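Local coordinates for endo-beta-1,4-glucanase (Bacillus licheniformis, PDB 2JEN), which hydrolyses the beta-1,4-linked glucan backbone of xyloglucan, a polysaccharide of the plant cell wall, at residues W77-N82 with T242-G247; S33-K38 with N50-A55; S170-V175 with W182-G187; T153-I158 with W197-F202. The protein carries 1 engineered substitution. One frame throughout, in Å; residues are numbered along the deposited sequence. Where two conformers were deposited one is given.

Contacts 1, 2 and 4 all reach the same glucose, chain B, and so lie along the glycan-binding cleft, while contact 3 forms a hairpin farther out. Glu243 (contact 1), Trp53 (contact 2) and Trp197 (contact 4) each hydrogen-bond this sugar. Contacts 1 and 2 meet directly, with CH2 of Trp79 packed 3.5 Å from CB of Ala55, and their centres are about 13 Å apart. From contact 1 to contact 4 the centres lie about 22 Å apart, yet Glu243 OE1 comes 3.5 Å from Met157 CE. Contact 3 is nested along the chain inside contact 4, and its 182-187 strand lies beside 197-202 in the same sheet.

Contact 1 (W77-N82 with T242-G247). With GLC (alpha-D-glucopyranose), chain C; GLC (alpha-D-glucopyranose), chain B; XYS (alpha-D-xylopyranose), chain D.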
# COMPACT_ATOMS: atom_id res chain seq x y z
N TRP A 77 -10.65 -8.70 3.53
CA TRP A 77 -11.27 -8.02 2.41
C TRP A 77 -11.82 -6.64 2.76
O TRP A 77 -12.11 -6.32 3.93
CB TRP A 77 -12.44 -8.85 1.84
CG TRP A 77 -13.65 -9.02 2.74
CD1 TRP A 77 -14.70 -8.18 2.87
CD2 TRP A 77 -13.93 -10.13 3.61
NE1 TRP A 77 -15.62 -8.69 3.77
CE2 TRP A 77 -15.17 -9.89 4.22
CE3 TRP A 77 -13.25 -11.30 3.93
CZ2 TRP A 77 -15.76 -10.80 5.10
CZ3 TRP A 77 -13.84 -12.20 4.83
CH2 TRP A 77 -15.09 -11.94 5.36
N ASN A 78 -12.00 -5.86 1.71
CA ASN A 78 -12.72 -4.62 1.75
C ASN A 78 -13.42 -4.37 0.44
O ASN A 78 -12.76 -4.24 -0.59
CB ASN A 78 -11.73 -3.46 1.98
CG ASN A 78 -12.36 -2.12 1.95
OD1 ASN A 78 -13.43 -1.92 2.50
ND2 ASN A 78 -11.74 -1.19 1.26
N TRP A 79 -14.76 -4.39 0.47
CA TRP A 79 -15.63 -4.36 -0.72
C TRP A 79 -16.65 -3.21 -0.50
O TRP A 79 -17.80 -3.44 -0.10
CB TRP A 79 -16.34 -5.69 -0.96
CG TRP A 79 -15.39 -6.69 -1.49
CD1 TRP A 79 -14.82 -7.71 -0.81
CD2 TRP A 79 -14.85 -6.73 -2.81
NE1 TRP A 79 -13.95 -8.41 -1.64
CE2 TRP A 79 -13.94 -7.79 -2.86
CE3 TRP A 79 -15.05 -5.97 -3.95
CZ2 TRP A 79 -13.25 -8.11 -4.02
CZ3 TRP A 79 -14.39 -6.31 -5.11
CH2 TRP A 79 -13.48 -7.36 -5.12
N PRO A 80 -16.24 -1.95 -0.69
CA PRO A 80 -17.20 -0.87 -0.43
C PRO A 80 -18.31 -0.75 -1.47
O PRO A 80 -18.12 -0.15 -2.53
CB PRO A 80 -16.32 0.39 -0.35
CG PRO A 80 -14.93 -0.10 -0.25
CD PRO A 80 -14.92 -1.40 -0.99
N SER A 81 -19.47 -1.30 -1.16
CA SER A 81 -20.62 -1.28 -2.06
C SER A 81 -21.89 -1.67 -1.29
O SER A 81 -21.84 -2.52 -0.40
CB SER A 81 -20.43 -2.33 -3.16
OG SER A 81 -21.57 -2.35 -4.07
N ASN A 82 -23.01 -1.09 -1.70
CA ASN A 82 -24.31 -1.40 -1.13
C ASN A 82 -25.13 -2.38 -1.96
O ASN A 82 -26.25 -2.73 -1.55
CB ASN A 82 -25.12 -0.13 -0.88
CG ASN A 82 -25.46 0.62 -2.15
OD1 ASN A 82 -25.85 0.00 -3.16
ND2 ASN A 82 -25.34 1.95 -2.12
N THR A 242 -16.39 -17.20 1.37
CA THR A 242 -17.32 -16.16 1.77
C THR A 242 -17.72 -15.38 0.54
O THR A 242 -16.91 -14.67 -0.03
CB THR A 242 -16.71 -15.22 2.82
OG1 THR A 242 -15.52 -14.65 2.28
CG2 THR A 242 -16.35 -15.91 4.13
N GLU A 243 -18.99 -15.42 0.14
CA GLU A 243 -19.47 -14.47 -0.87
C GLU A 243 -19.61 -13.15 -0.18
O GLU A 243 -20.24 -13.05 0.88
CB GLU A 243 -20.81 -14.86 -1.46
CG GLU A 243 -20.80 -16.16 -2.27
CD GLU A 243 -22.12 -16.43 -2.96
OE1 GLU A 243 -23.13 -16.61 -2.28
OE2 GLU A 243 -22.14 -16.46 -4.20
N VAL A 244 -18.99 -12.10 -0.74
CA VAL A 244 -19.06 -10.78 -0.16
C VAL A 244 -19.81 -9.87 -1.12
O VAL A 244 -19.48 -9.79 -2.31
CB VAL A 244 -17.68 -10.18 0.14
CG1 VAL A 244 -17.88 -8.78 0.78
CG2 VAL A 244 -16.85 -11.12 1.04
N PHE A 245 -20.87 -9.23 -0.60
CA PHE A 245 -21.67 -8.28 -1.30
C PHE A 245 -21.17 -6.86 -1.01
O PHE A 245 -21.09 -6.01 -1.90
CB PHE A 245 -23.13 -8.44 -0.90
CG PHE A 245 -23.69 -9.80 -1.18
CD1 PHE A 245 -23.48 -10.85 -0.28
CD2 PHE A 245 -24.40 -10.05 -2.33
CE1 PHE A 245 -23.99 -12.12 -0.54
CE2 PHE A 245 -24.95 -11.33 -2.57
CZ PHE A 245 -24.74 -12.35 -1.67
N GLY A 246 -20.82 -6.62 0.24
CA GLY A 246 -20.21 -5.35 0.62
C GLY A 246 -19.68 -5.40 2.02
O GLY A 246 -20.13 -6.24 2.82
N GLY A 247 -18.77 -4.51 2.35
CA GLY A 247 -18.22 -4.42 3.69
C GLY A 247 -16.77 -4.87 3.78
O GLY A 247 -16.15 -5.25 2.77
C1 GLC C . -27.33 -14.27 -5.01
C2 GLC C . -26.90 -15.37 -4.07
C3 GLC C . -25.52 -15.89 -4.41
C4 GLC C . -25.36 -16.19 -5.90
C5 GLC C . -25.91 -15.00 -6.71
C6 GLC C . -25.89 -15.32 -8.20
O2 GLC C . -26.87 -14.86 -2.75
O3 GLC C . -25.29 -17.06 -3.68
O4 GLC C . -23.99 -16.47 -6.19
O5 GLC C . -27.25 -14.76 -6.34
O6 GLC C . -26.09 -14.11 -8.94
C1 GLC B . -23.34 -19.45 -6.62
C2 GLC B . -23.33 -19.09 -8.10
C3 GLC B . -21.97 -19.44 -8.66
C4 GLC B . -20.92 -18.60 -7.94
C5 GLC B . -21.04 -18.99 -6.46
C6 GLC B . -19.94 -18.40 -5.57
O1 GLC B . -24.58 -19.23 -6.01
O2 GLC B . -24.25 -19.79 -8.91
O3 GLC B . -22.10 -19.25 -10.07
O4 GLC B . -19.63 -18.94 -8.39
O5 GLC B . -22.34 -18.65 -6.00
O6 GLC B . -19.87 -17.00 -5.68
C1 XYS D . -29.52 -10.69 -1.30
C2 XYS D . -30.41 -9.68 -0.61
C3 XYS D . -29.73 -8.33 -0.59
C4 XYS D . -28.36 -8.47 0.04
C5 XYS D . -27.60 -9.54 -0.72
O2 XYS D . -31.68 -9.61 -1.26
O3 XYS D . -30.52 -7.38 0.12
O4 XYS D . -27.66 -7.24 -0.12
O5 XYS D . -28.28 -10.80 -0.68
O HOH W 1 -18.32 -7.84 4.34
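Trp77 lays its indole against Val244, the ring plane beneath one methyl and its edge beside the backbone of Gly247. CB points toward the 242-247 chain, and CG, set between the backbone N and the carbonyl carbon (chi1 67°), turns CD1 and NE1 to Gly247 and one face to Val244. CD1 meets Gly247 O at 3.3 Å, near the ring plane. NE1 donates to a water at 2.9 Å, which in turn donates to Gly246 O. Over the five-membered ring sits Val244 CG2, 3.8 Å from the centroid and nearly on its normal, a CH-pi contact. CZ3 at the far end lies 3.9 Å from Thr242 OG1, a hydroxyl already bonded to Trp75. In the family 12 beta-sandwich the chain turns a corner here between sheets, and Phe245 and Gly246 together sit opposite the single Thr131, a classic beta bulge. Beyond the bulge Gly247 pairs antiparallel with Trp79, N to O both ways. The other methyl of Val244, CG1, packs 3.6 Å from Trp79 CD1. Glu243 extends into the cleft: OE1 accepts from O3 of glucose chain C at 2.6 Å and from Asn133, while OE2 accepts from O6 of glucose chain B at 2.8 Å.

Contact 2 (S33-K38 with N50-A55); sequences SNPSDK and NNVWGA. With XYS (alpha-D-xylopyranose), chain E; GLC (alpha-D-glucopyranose), chain F; GLC (alpha-D-glucopyranose), chain B; SO4 (sulfate ion), chain G.
Asn50 ties itself to Asn34, Ser36 and Asp37, three residues of the type II beta turn from Asn34 to Asp37. Its backbone is used at both ends: Asn50 N donates to Asp37 O at 2.9 Å, in the carbonyl plane, and Asn50 O accepts from Ser36 N at 2.8 Å. With CG anti to the backbone N (chi1 -156°), the side-chain amide swings back to the start of the turn, where ND2 reaches Asn34 O at 3.0 Å from above the carbonyl plane. Asp37 N, making the turn's own hydrogen bond, comes to that oxygen from the opposite face. Asn50 OD1 is satisfied by Gln63. Asp37 holds the turn as well, OD2 accepting from Asn34 N, from Ser32 and from Ser59 of a third subunit. Beyond Asn50, the 50-55 segment lines the glycan pocket. Asn51 ND2 bonds O2 of glucose chain F at 2.9 Å, while Trp53 lays one ring face against that sugar and points NE1 at O6 of glucose chain B, 3.0 Å away. Replacing Trp53 by an alanine would probably leave glucose chain F without its platform and O6 of chain B without this donor. Both segments grip one xylose hydroxyl, O4 of chain E: Ser36 OG shares a hydrogen bond with it at 2.8 Å, and Val52 N donates at 3.0 Å, almost straight (172°).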
# COMPACT_ATOMS: atom_id res chain seq x y z
N SER A 33 -2.39 -11.02 -3.00
CA SER A 33 -3.44 -10.02 -3.09
C SER A 33 -3.94 -9.69 -4.49
O SER A 33 -4.84 -8.87 -4.62
CB SER A 33 -2.99 -8.74 -2.41
OG SER A 33 -2.64 -8.99 -1.06
N ASN A 34 -3.42 -10.32 -5.53
CA ASN A 34 -3.89 -10.04 -6.87
C ASN A 34 -5.05 -10.95 -7.26
O ASN A 34 -5.22 -12.05 -6.72
CB ASN A 34 -2.77 -10.13 -7.93
CG ASN A 34 -1.71 -9.06 -7.80
OD1 ASN A 34 -0.61 -9.38 -7.42
ND2 ASN A 34 -2.02 -7.83 -8.04
N PRO A 35 -5.86 -10.50 -8.24
CA PRO A 35 -6.99 -11.30 -8.67
C PRO A 35 -6.56 -12.69 -9.10
O PRO A 35 -5.60 -12.84 -9.86
CB PRO A 35 -7.56 -10.52 -9.85
CG PRO A 35 -7.19 -9.07 -9.54
CD PRO A 35 -5.80 -9.21 -8.94
N SER A 36 -7.30 -13.70 -8.67
CA SER A 36 -7.12 -15.11 -9.07
C SER A 36 -5.83 -15.72 -8.58
O SER A 36 -5.49 -16.83 -8.98
CB SER A 36 -7.27 -15.27 -10.57
OG SER A 36 -8.56 -14.88 -10.98
N ASP A 37 -5.12 -15.06 -7.66
CA ASP A 37 -3.97 -15.72 -7.01
C ASP A 37 -4.38 -17.01 -6.31
O ASP A 37 -5.51 -17.14 -5.84
CB ASP A 37 -3.26 -14.78 -6.05
CG ASP A 37 -2.50 -13.64 -6.74
OD1 ASP A 37 -2.39 -13.62 -7.98
OD2 ASP A 37 -1.95 -12.78 -5.99
N LYS A 38 -3.43 -17.94 -6.22
CA LYS A 38 -3.67 -19.24 -5.62
C LYS A 38 -2.55 -19.59 -4.66
O LYS A 38 -1.37 -19.49 -5.01
CB LYS A 38 -3.76 -20.32 -6.69
CG LYS A 38 -4.92 -20.12 -7.67
CD LYS A 38 -4.99 -21.14 -8.79
CE LYS A 38 -6.21 -20.89 -9.66
NZ LYS A 38 -6.30 -21.82 -10.79
N ASN A 50 -8.01 -16.36 -4.63
CA ASN A 50 -8.39 -14.95 -4.49
C ASN A 50 -9.39 -14.62 -5.58
O ASN A 50 -9.13 -13.86 -6.53
CB ASN A 50 -7.15 -14.04 -4.52
CG ASN A 50 -7.40 -12.74 -3.83
OD1 ASN A 50 -8.27 -12.67 -2.95
ND2 ASN A 50 -6.58 -11.73 -4.08
N ASN A 51 -10.59 -15.20 -5.44
CA ASN A 51 -11.64 -15.16 -6.46
C ASN A 51 -12.43 -13.86 -6.35
O ASN A 51 -13.09 -13.64 -5.34
CB ASN A 51 -12.57 -16.37 -6.26
CG ASN A 51 -13.69 -16.45 -7.24
OD1 ASN A 51 -14.04 -15.49 -7.87
ND2 ASN A 51 -14.29 -17.62 -7.33
N VAL A 52 -12.30 -13.01 -7.37
CA VAL A 52 -12.93 -11.71 -7.41
C VAL A 52 -13.86 -11.60 -8.62
O VAL A 52 -13.91 -10.57 -9.29
CB VAL A 52 -11.90 -10.57 -7.35
CG1 VAL A 52 -11.16 -10.62 -6.01
CG2 VAL A 52 -10.88 -10.60 -8.51
N TRP A 53 -14.69 -12.63 -8.83
CA TRP A 53 -15.42 -12.76 -10.07
C TRP A 53 -16.43 -11.64 -10.34
O TRP A 53 -16.77 -11.40 -11.50
CB TRP A 53 -16.15 -14.08 -10.15
CG TRP A 53 -17.30 -14.33 -9.24
CD1 TRP A 53 -17.27 -14.90 -7.98
CD2 TRP A 53 -18.69 -14.10 -9.53
NE1 TRP A 53 -18.55 -15.04 -7.50
CE2 TRP A 53 -19.42 -14.57 -8.44
CE3 TRP A 53 -19.36 -13.60 -10.64
CZ2 TRP A 53 -20.81 -14.53 -8.40
CZ3 TRP A 53 -20.75 -13.55 -10.60
CH2 TRP A 53 -21.45 -14.00 -9.47
N GLY A 54 -16.90 -10.98 -9.31
CA GLY A 54 -17.94 -9.96 -9.42
C GLY A 54 -17.45 -8.55 -9.31
O GLY A 54 -18.23 -7.64 -9.06
N ALA A 55 -16.15 -8.33 -9.47
CA ALA A 55 -15.52 -7.05 -9.14
C ALA A 55 -15.42 -6.04 -10.27
O ALA A 55 -15.00 -4.91 -10.03
CB ALA A 55 -14.14 -7.32 -8.59
C1 XYS E . -13.11 -15.49 -12.89
C2 XYS E . -12.48 -14.13 -13.16
C3 XYS E . -11.37 -13.82 -12.14
C4 XYS E . -11.88 -14.18 -10.74
C5 XYS E . -12.48 -15.58 -10.62
O2 XYS E . -11.92 -14.13 -14.48
O3 XYS E . -10.90 -12.46 -12.16
O4 XYS E . -10.87 -13.95 -9.79
O5 XYS E . -13.47 -15.73 -11.57
C1 GLC F . -19.07 -18.13 -9.44
C2 GLC F . -17.62 -18.56 -9.54
C3 GLC F . -16.90 -17.77 -10.60
C4 GLC F . -17.67 -17.92 -11.91
C5 GLC F . -19.12 -17.45 -11.71
C6 GLC F . -19.92 -17.73 -12.98
O2 GLC F . -16.92 -18.48 -8.30
O3 GLC F . -15.52 -18.19 -10.65
O4 GLC F . -17.12 -17.15 -12.94
O5 GLC F . -19.71 -18.26 -10.71
O6 GLC F . -20.26 -16.53 -13.65
C1 GLC B . -23.34 -19.45 -6.62
C2 GLC B . -23.33 -19.09 -8.10
C3 GLC B . -21.97 -19.44 -8.66
C4 GLC B . -20.92 -18.60 -7.94
C5 GLC B . -21.04 -18.99 -6.46
C6 GLC B . -19.94 -18.40 -5.57
O1 GLC B . -24.58 -19.23 -6.01
O2 GLC B . -24.25 -19.79 -8.91
O3 GLC B . -22.10 -19.25 -10.07
O4 GLC B . -19.63 -18.94 -8.39
O5 GLC B . -22.34 -18.65 -6.00
O6 GLC B . -19.87 -17.00 -5.68
S SO4 G . -3.56 -20.19 -12.98
O1 SO4 G . -3.45 -18.81 -12.54
O2 SO4 G . -4.43 -20.39 -14.13
O3 SO4 G . -2.18 -20.33 -13.50
O4 SO4 G . -3.63 -21.26 -11.98

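Contact 3 (S170-V175 with W182-G187); sequences SYVETV and WKVYKG
Tyr171 turns its ring edge toward the face of Tyr185, centroids 5.5 Å apart and planes at 60°, on the more open side of this antiparallel hairpin. CG of Tyr171 stands anti to N (chi1 176°), which brings CD1 over the Tyr185 ring and CE1 to 3.8 Å from Lys183 CB. Its hydroxyl pairs with Thr174 OG1 at 2.8 Å, limiting the ring's swing. An alanine in place of Tyr185 removes the face Tyr171 leans on and would probably open a gap beside Tyr171 CB and leave that ring freer to turn. Lys183 lies alongside Thr174, its CG 3.7 Å from Thr174 OG1. The other side is tighter: Val175 CG2 meets Val184 CG2 at 3.6 Å, and Val184 is bonded to two successive residues, its O by Val172 N and its N to Glu173 O. That face packs on helix 215-225: Tyr221 also hydrogen-bonds Glu173, which forms a salt bridge with Lys226 just past the helix, Trp182 meets Phe218 edge-to-face, and strand 180-192 continues the sheet into 195-204.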
# COMPACT_ATOMS: atom_id res chain seq x y z
N SER A 170 -36.02 -19.43 -5.23
CA SER A 170 -37.19 -19.32 -4.38
C SER A 170 -37.15 -20.35 -3.27
O SER A 170 -36.64 -21.47 -3.43
CB SER A 170 -38.48 -19.50 -5.19
OG SER A 170 -38.68 -18.36 -6.00
N TYR A 171 -37.68 -19.96 -2.13
CA TYR A 171 -37.74 -20.82 -0.96
C TYR A 171 -38.67 -22.01 -1.19
O TYR A 171 -39.82 -21.84 -1.61
CB TYR A 171 -38.24 -20.00 0.23
CG TYR A 171 -38.44 -20.80 1.50
CD1 TYR A 171 -37.40 -21.39 2.20
CD2 TYR A 171 -39.73 -21.01 1.98
CE1 TYR A 171 -37.62 -22.11 3.36
CE2 TYR A 171 -39.95 -21.74 3.13
CZ TYR A 171 -38.90 -22.29 3.81
OH TYR A 171 -39.15 -22.99 4.99
N VAL A 172 -38.19 -23.19 -0.83
CA VAL A 172 -38.90 -24.44 -0.98
C VAL A 172 -39.51 -24.87 0.36
O VAL A 172 -40.75 -24.96 0.51
CB VAL A 172 -37.98 -25.55 -1.52
CG1 VAL A 172 -38.78 -26.84 -1.70
CG2 VAL A 172 -37.32 -25.11 -2.84
N GLU A 173 -38.65 -25.16 1.32
CA GLU A 173 -38.99 -25.74 2.60
C GLU A 173 -37.78 -25.75 3.50
O GLU A 173 -36.65 -25.53 3.05
CB GLU A 173 -39.51 -27.16 2.43
CG GLU A 173 -38.48 -28.15 1.97
CD GLU A 173 -39.06 -29.44 1.38
OE1 GLU A 173 -40.29 -29.56 1.30
OE2 GLU A 173 -38.27 -30.33 0.97
N THR A 174 -38.01 -26.02 4.79
CA THR A 174 -36.97 -26.24 5.77
C THR A 174 -36.83 -27.72 6.02
O THR A 174 -37.84 -28.44 6.18
CB THR A 174 -37.24 -25.45 7.02
OG1 THR A 174 -37.25 -24.06 6.67
CG2 THR A 174 -36.19 -25.68 8.10
N VAL A 175 -35.60 -28.21 6.02
CA VAL A 175 -35.29 -29.63 6.15
C VAL A 175 -34.23 -29.87 7.19
O VAL A 175 -33.39 -28.99 7.45
CB VAL A 175 -34.80 -30.25 4.82
CG1 VAL A 175 -35.79 -30.00 3.75
CG2 VAL A 175 -33.42 -29.65 4.39
N TRP A 182 -31.97 -26.58 7.66
CA TRP A 182 -31.62 -25.79 6.48
C TRP A 182 -32.86 -25.29 5.79
O TRP A 182 -33.79 -26.05 5.52
CB TRP A 182 -30.87 -26.66 5.47
CG TRP A 182 -29.72 -27.45 6.03
CD1 TRP A 182 -29.77 -28.73 6.43
CD2 TRP A 182 -28.39 -27.00 6.27
NE1 TRP A 182 -28.57 -29.13 6.92
CE2 TRP A 182 -27.69 -28.09 6.82
CE3 TRP A 182 -27.71 -25.79 6.06
CZ2 TRP A 182 -26.34 -27.99 7.21
CZ3 TRP A 182 -26.40 -25.69 6.44
CH2 TRP A 182 -25.71 -26.79 6.97
N LYS A 183 -32.87 -24.01 5.44
CA LYS A 183 -33.87 -23.48 4.50
C LYS A 183 -33.37 -23.77 3.08
O LYS A 183 -32.24 -23.44 2.74
CB LYS A 183 -34.04 -21.98 4.69
CG LYS A 183 -34.51 -21.62 6.08
CD LYS A 183 -34.46 -20.11 6.30
CE LYS A 183 -32.96 -19.60 6.55
NZ LYS A 183 -32.89 -18.15 6.97
N VAL A 184 -34.18 -24.41 2.27
CA VAL A 184 -33.82 -24.87 0.94
C VAL A 184 -34.40 -23.93 -0.11
O VAL A 184 -35.57 -23.55 -0.02
CB VAL A 184 -34.35 -26.29 0.66
CG1 VAL A 184 -34.02 -26.76 -0.74
CG2 VAL A 184 -33.91 -27.27 1.75
N TYR A 185 -33.58 -23.53 -1.06
CA TYR A 185 -33.94 -22.67 -2.18
C TYR A 185 -33.54 -23.30 -3.49
O TYR A 185 -32.52 -24.02 -3.58
CB TYR A 185 -33.24 -21.33 -2.06
CG TYR A 185 -33.63 -20.57 -0.82
CD1 TYR A 185 -33.10 -20.89 0.41
CD2 TYR A 185 -34.48 -19.47 -0.89
CE1 TYR A 185 -33.45 -20.19 1.55
CE2 TYR A 185 -34.83 -18.76 0.27
CZ TYR A 185 -34.32 -19.15 1.46
OH TYR A 185 -34.66 -18.44 2.63
N LYS A 186 -34.31 -23.02 -4.54
CA LYS A 186 -34.05 -23.55 -5.88
C LYS A 186 -34.17 -22.42 -6.89
O LYS A 186 -35.19 -21.75 -6.96
CB LYS A 186 -35.03 -24.69 -6.21
CG LYS A 186 -34.83 -25.29 -7.60
CD LYS A 186 -35.81 -26.41 -7.85
CE LYS A 186 -35.57 -27.18 -9.14
NZ LYS A 186 -35.70 -26.38 -10.39
N GLY A 187 -33.12 -22.23 -7.68
CA GLY A 187 -33.09 -21.27 -8.75
C GLY A 187 -32.28 -21.76 -9.92
O GLY A 187 -31.85 -22.91 -9.95

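Contact 4 (T153-I158 with W197-F202); sequences TDAIMI and WNVFSF. Engineered in segment 153-158: Ala155 (natural residue Glu). With GLC (alpha-D-glucopyranose), chain B; XYS (alpha-D-xylopyranose), chain H.
Strands 154-158 and 197-202 run parallel, their axes 14° apart, with backbone bonds alternating from Asn198 N to Thr153 O (3.2 Å) through to Phe202 N and Met157 O. On the face of Asp154, Ile156 and Ile158, the amide of Asn198 lies beside the Asp154 carboxylate. Asn198 ND2 donates to Asp154 OD2 at 2.9 Å from above the carboxylate plane; OD1 accepts from Thr153 OG1 and forms a salt bridge with Lys233. Phe200 sets its edge to Asp154 OD2, CE2 at 3.6 Å, and Phe202 CE1 meets Ile156 CG2 at 3.9 Å. The face of Ala155, Met157 and Val199 lines the glycan cleft, Met157 SD lying 3.5 Å from C1 of glucose chain B. Trp197 NE1 hydrogen-bonds O2 of that sugar at 3.1 Å, nearly straight, its CD1 4.0 Å from CB of the engineered Ala155 (naturally glutamate). Strand 131-141 flanks 154-158, Thr153 and Asp154 forming a classic beta bulge against Leu140; strand 180-192 flanks 197-202, and helix 215-225 packs on Ile156, Ile158 and Phe200.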
# COMPACT_ATOMS: atom_id res chain seq x y z
N THR A 153 -23.42 -27.93 -14.73
CA THR A 153 -24.85 -28.14 -14.86
C THR A 153 -25.63 -27.76 -13.60
O THR A 153 -26.82 -27.41 -13.66
CB THR A 153 -25.17 -29.62 -15.21
OG1 THR A 153 -24.58 -30.45 -14.22
CG2 THR A 153 -24.61 -29.97 -16.57
N ASP A 154 -24.98 -27.82 -12.44
CA ASP A 154 -25.62 -27.58 -11.17
C ASP A 154 -24.59 -27.07 -10.17
O ASP A 154 -23.42 -27.44 -10.22
CB ASP A 154 -26.19 -28.87 -10.57
CG ASP A 154 -27.14 -29.62 -11.50
OD1 ASP A 154 -26.65 -30.39 -12.34
OD2 ASP A 154 -28.37 -29.41 -11.39
N ALA A 155 -25.08 -26.25 -9.26
CA ALA A 155 -24.38 -25.79 -8.08
C ALA A 155 -25.21 -26.12 -6.86
O ALA A 155 -26.43 -25.88 -6.86
CB ALA A 155 -24.12 -24.30 -8.13
N ILE A 156 -24.55 -26.60 -5.80
CA ILE A 156 -25.15 -26.75 -4.50
C ILE A 156 -24.40 -25.85 -3.53
O ILE A 156 -23.17 -25.90 -3.49
CB ILE A 156 -25.10 -28.20 -4.03
CG1 ILE A 156 -25.84 -29.10 -5.00
CG2 ILE A 156 -25.62 -28.32 -2.60
CD1 ILE A 156 -25.57 -30.62 -4.69
N MET A 157 -25.11 -25.01 -2.80
CA MET A 157 -24.51 -24.16 -1.80
C MET A 157 -25.01 -24.55 -0.42
O MET A 157 -26.19 -24.87 -0.22
CB MET A 157 -24.89 -22.71 -2.04
CG MET A 157 -24.57 -22.21 -3.40
SD MET A 157 -24.58 -20.43 -3.46
CE MET A 157 -22.96 -20.04 -2.76
N ILE A 158 -24.13 -24.53 0.56
CA ILE A 158 -24.45 -24.85 1.94
C ILE A 158 -23.93 -23.72 2.79
O ILE A 158 -22.71 -23.63 3.02
CB ILE A 158 -23.92 -26.23 2.38
CG1 ILE A 158 -24.34 -27.34 1.41
CG2 ILE A 158 -24.36 -26.51 3.83
CD1 ILE A 158 -23.77 -28.68 1.69
N TRP A 197 -26.75 -23.04 -14.89
CA TRP A 197 -26.86 -24.14 -13.96
C TRP A 197 -27.99 -23.94 -12.97
O TRP A 197 -28.28 -22.85 -12.55
CB TRP A 197 -25.54 -24.37 -13.22
CG TRP A 197 -24.85 -23.12 -12.76
CD1 TRP A 197 -24.98 -22.47 -11.56
CD2 TRP A 197 -23.87 -22.40 -13.49
NE1 TRP A 197 -24.17 -21.37 -11.54
CE2 TRP A 197 -23.49 -21.30 -12.73
CE3 TRP A 197 -23.33 -22.55 -14.76
CZ2 TRP A 197 -22.55 -20.35 -13.18
CZ3 TRP A 197 -22.39 -21.62 -15.22
CH2 TRP A 197 -22.02 -20.54 -14.42
N ASN A 198 -28.60 -25.05 -12.56
CA ASN A 198 -29.44 -25.02 -11.38
C ASN A 198 -28.61 -24.61 -10.19
O ASN A 198 -27.43 -24.97 -10.11
CB ASN A 198 -30.03 -26.39 -11.16
CG ASN A 198 -30.80 -26.87 -12.36
OD1 ASN A 198 -31.75 -26.20 -12.77
ND2 ASN A 198 -30.35 -27.95 -13.00
N VAL A 199 -29.24 -23.92 -9.23
CA VAL A 199 -28.57 -23.63 -7.97
C VAL A 199 -29.53 -24.01 -6.84
O VAL A 199 -30.66 -23.51 -6.74
CB VAL A 199 -28.07 -22.16 -7.89
CG1 VAL A 199 -29.16 -21.12 -8.16
CG2 VAL A 199 -27.32 -21.94 -6.55
N PHE A 200 -29.04 -24.89 -5.98
CA PHE A 200 -29.75 -25.37 -4.84
C PHE A 200 -29.01 -24.91 -3.59
O PHE A 200 -27.83 -25.28 -3.42
CB PHE A 200 -29.80 -26.90 -4.83
CG PHE A 200 -30.33 -27.50 -6.10
CD1 PHE A 200 -31.68 -27.61 -6.31
CD2 PHE A 200 -29.47 -28.00 -7.06
CE1 PHE A 200 -32.15 -28.18 -7.49
CE2 PHE A 200 -29.93 -28.59 -8.21
CZ PHE A 200 -31.30 -28.69 -8.42
N SER A 201 -29.65 -24.07 -2.81
CA SER A 201 -29.00 -23.47 -1.62
C SER A 201 -29.66 -23.97 -0.36
O SER A 201 -30.88 -23.97 -0.25
CB SER A 201 -29.05 -21.94 -1.64
OG SER A 201 -28.47 -21.43 -2.84
N PHE A 202 -28.83 -24.36 0.59
CA PHE A 202 -29.21 -24.80 1.92
C PHE A 202 -28.65 -23.79 2.93
O PHE A 202 -27.44 -23.67 3.04
CB PHE A 202 -28.60 -26.18 2.21
CG PHE A 202 -29.10 -27.26 1.32
CD1 PHE A 202 -28.58 -27.43 0.03
CD2 PHE A 202 -30.14 -28.11 1.72
CE1 PHE A 202 -29.07 -28.41 -0.82
CE2 PHE A 202 -30.60 -29.11 0.87
CZ PHE A 202 -30.10 -29.27 -0.38
C1 GLC B . -23.34 -19.45 -6.62
C2 GLC B . -23.33 -19.09 -8.10
C3 GLC B . -21.97 -19.44 -8.66
C4 GLC B . -20.92 -18.60 -7.94
C5 GLC B . -21.04 -18.99 -6.46
C6 GLC B . -19.94 -18.40 -5.57
O1 GLC B . -24.58 -19.23 -6.01
O2 GLC B . -24.25 -19.79 -8.91
O3 GLC B . -22.10 -19.25 -10.07
O4 GLC B . -19.63 -18.94 -8.39
O5 GLC B . -22.34 -18.65 -6.00
O6 GLC B . -19.87 -17.00 -5.68
C1 XYS H . -21.19 -16.73 -14.75
C2 XYS H . -21.04 -15.58 -15.68
C3 XYS H . -21.45 -14.33 -14.93
C4 XYS H . -22.88 -14.44 -14.43
C5 XYS H . -23.01 -15.72 -13.61
O2 XYS H . -19.67 -15.45 -16.03
O3 XYS H . -21.27 -13.20 -15.77
O4 XYS H . -23.13 -13.32 -13.62
O5 XYS H . -22.50 -16.81 -14.38